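Local coordinates for uncharacterized protein (Peptoclostridium difficile 630, PDB 4YCS) that is of unknown function but, as a putative lipoprotein related to PnrA-like ABC transporter substrate-binding proteins, probably captures a small ligand for import, at residues 67-72 / 88-93. Residues are numbered along the deposited sequence; the frame is centred on the assembly and turned at random.
Sequences DLIIAV and PKQQFA
Parallel strand pairing in the buried centre of the sheet joins I69, I70 and A71 to Q91, F92 and A93, and shows how a side chain and a water complete such a pair at its start. Three backbone bonds join the strands: I69 N donates to Q91 O, I69 O accepts from A93 N at 2.9 Å, and A71 N reaches A93 O nearly straight (N-H...O 173°). I69 bonds with N and O to the residues either side of its bridge partner F92, the pattern of parallel pairing, and the short strand axes run parallel to within 22°. On its other edge strand 68-72 is bonded to strand 8-15. Helix 77-84 links the two paired strands as a beta-alpha-beta unit of the 2-1-3-4-5 ordered sheet, the Rossmann-like arrangement of periplasmic-binding-protein lobes. Where the strands begin, the amide of Q90 adds a side-chain bond, NE2 to Q91 O at 3.0 Å, beside that of I69 N. A chi1 of 177° carries the Q90 chain opposite its own N and a turn at the next bond brings the amide back, so that NE2 donates from above the carbonyl plane and also bonds Y66 O. A water bridges D67 O and Q91 N. The methyl CD1 of I69 lies 3.5 Å from Q90 NE2, the side chains crossing at about a right angle, while I69 CB meets F92 CD1 obliquely at 3.9 Å; Q90 CG rests over one face of the F92 ring, toward its rim. Helix 54-62 packs on I69 and F92 through C62. On the opposite face A93 CB touches both L68 CD1 and, at 4.2 Å, I70 CG2, and helix 118-127 covers L68 and I70 with M127 and I123.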
loop_
_atom_site.group_PDB
_atom_site.type_symbol
_atom_site.label_atom_id
_atom_site.label_comp_id
_atom_site.label_asym_id
_atom_site.label_seq_id
_atom_site.Cartn_x
_atom_site.Cartn_y
_atom_site.Cartn_z
ATOM N N ASP A 67 7.508 -6.026 4.924
ATOM C CA ASP A 67 6.617 -7.189 4.916
ATOM C C ASP A 67 5.380 -6.883 4.104
ATOM O O ASP A 67 4.795 -7.778 3.469
ATOM C CB ASP A 67 6.300 -7.610 6.328
ATOM C CG ASP A 67 7.583 -7.927 7.112
ATOM O OD1 ASP A 67 8.105 -9.039 6.913
ATOM O OD2 ASP A 67 8.086 -7.052 7.875
ATOM N N LEU A 68 5.051 -5.591 3.983
ATOM C CA LEU A 68 3.895 -5.181 3.170
ATOM C C LEU A 68 4.132 -3.828 2.579
ATOM O O LEU A 68 4.603 -2.916 3.261
ATOM C CB LEU A 68 2.620 -5.162 4.044
ATOM C CG LEU A 68 1.306 -4.734 3.397
ATOM C CD1 LEU A 68 0.899 -5.688 2.294
ATOM C CD2 LEU A 68 0.171 -4.628 4.427
ATOM N N ILE A 69 3.787 -3.688 1.318
ATOM C CA ILE A 69 3.887 -2.438 0.576
ATOM C C ILE A 69 2.472 -2.057 0.141
ATOM O O ILE A 69 1.787 -2.839 -0.563
ATOM C CB ILE A 69 4.789 -2.560 -0.653
ATOM C CG1 ILE A 69 6.210 -2.876 -0.212
ATOM C CG2 ILE A 69 4.797 -1.252 -1.479
ATOM C CD1 ILE A 69 7.110 -3.432 -1.287
ATOM N N ILE A 70 2.006 -0.912 0.603
ATOM C CA ILE A 70 0.641 -0.439 0.333
ATOM C C ILE A 70 0.656 0.771 -0.629
ATOM O O ILE A 70 1.240 1.803 -0.340
ATOM C CB ILE A 70 -0.084 -0.026 1.597
ATOM C CG1 ILE A 70 0.006 -1.132 2.665
ATOM C CG2 ILE A 70 -1.548 0.290 1.215
ATOM C CD1 ILE A 70 -0.596 -0.810 4.008
ATOM N N ALA A 71 0.011 0.614 -1.774
ATOM C CA ALA A 71 -0.123 1.657 -2.778
ATOM C C ALA A 71 -1.546 2.267 -2.671
ATOM O O ALA A 71 -2.537 1.547 -2.677
ATOM C CB ALA A 71 0.066 1.070 -4.145
ATOM N N VAL A 72 -1.619 3.590 -2.553
ATOM C CA VAL A 72 -2.883 4.280 -2.370
ATOM C C VAL A 72 -3.327 5.020 -3.643
ATOM O O VAL A 72 -2.834 6.106 -3.973
ATOM C CB VAL A 72 -2.770 5.270 -1.226
ATOM C CG1 VAL A 72 -4.127 5.905 -0.932
ATOM C CG2 VAL A 72 -2.223 4.561 0.009
ATOM N N PRO A 88 7.726 -12.255 -6.454
ATOM C CA PRO A 88 6.560 -13.073 -6.142
ATOM C C PRO A 88 6.237 -13.285 -4.681
ATOM O O PRO A 88 5.073 -13.482 -4.381
ATOM C CB PRO A 88 6.900 -14.432 -6.783
ATOM C CG PRO A 88 7.931 -14.146 -7.805
ATOM C CD PRO A 88 8.692 -12.978 -7.306
ATOM N N LYS A 89 7.246 -13.306 -3.797
ATOM C CA LYS A 89 7.033 -13.447 -2.343
ATOM C C LYS A 89 6.702 -12.098 -1.658
ATOM O O LYS A 89 6.382 -12.061 -0.487
ATOM C CB LYS A 89 8.247 -14.082 -1.625
ATOM C CG LYS A 89 8.251 -15.593 -1.530
ATOM C CD LYS A 89 7.116 -16.138 -0.689
ATOM C CE LYS A 89 7.603 -16.738 0.605
ATOM N NZ LYS A 89 6.599 -17.703 1.125
ATOM N N GLN A 90 6.811 -10.989 -2.371
ATOM C CA GLN A 90 6.528 -9.680 -1.750
ATOM C C GLN A 90 5.010 -9.491 -1.675
ATOM O O GLN A 90 4.304 -9.692 -2.665
ATOM C CB GLN A 90 7.114 -8.555 -2.538
ATOM C CG GLN A 90 6.799 -7.159 -1.995
ATOM C CD GLN A 90 7.364 -6.916 -0.626
ATOM O OE1 GLN A 90 8.559 -7.075 -0.369
ATOM N NE2 GLN A 90 6.495 -6.541 0.285
ATOM N N GLN A 91 4.521 -9.137 -0.492
ATOM C CA GLN A 91 3.103 -8.862 -0.310
ATOM C C GLN A 91 2.835 -7.423 -0.570
ATOM O O GLN A 91 3.491 -6.544 -0.018
ATOM C CB GLN A 91 2.610 -9.229 1.118
ATOM C CG GLN A 91 2.751 -10.698 1.461
ATOM C CD GLN A 91 1.982 -11.568 0.481
ATOM O OE1 GLN A 91 0.774 -11.365 0.270
ATOM N NE2 GLN A 91 2.680 -12.530 -0.146
ATOM N N PHE A 92 1.802 -7.182 -1.374
ATOM C CA PHE A 92 1.354 -5.849 -1.681
ATOM C C PHE A 92 -0.155 -5.669 -1.429
ATOM O O PHE A 92 -0.908 -6.641 -1.388
ATOM C CB PHE A 92 1.538 -5.567 -3.121
ATOM C CG PHE A 92 2.910 -5.745 -3.647
ATOM C CD1 PHE A 92 3.760 -4.648 -3.752
ATOM C CD2 PHE A 92 3.314 -6.955 -4.188
ATOM C CE1 PHE A 92 4.993 -4.777 -4.344
ATOM C CE2 PHE A 92 4.562 -7.071 -4.797
ATOM C CZ PHE A 92 5.394 -5.968 -4.867
ATOM N N ALA A 93 -0.560 -4.410 -1.268
ATOM C CA ALA A 93 -1.971 -4.015 -1.144
ATOM C C ALA A 93 -2.180 -2.779 -1.982
ATOM O O ALA A 93 -1.273 -1.959 -2.098
ATOM C CB ALA A 93 -2.373 -3.754 0.292
HETATM O O HOH W 1 6.195 -9.431 1.855
#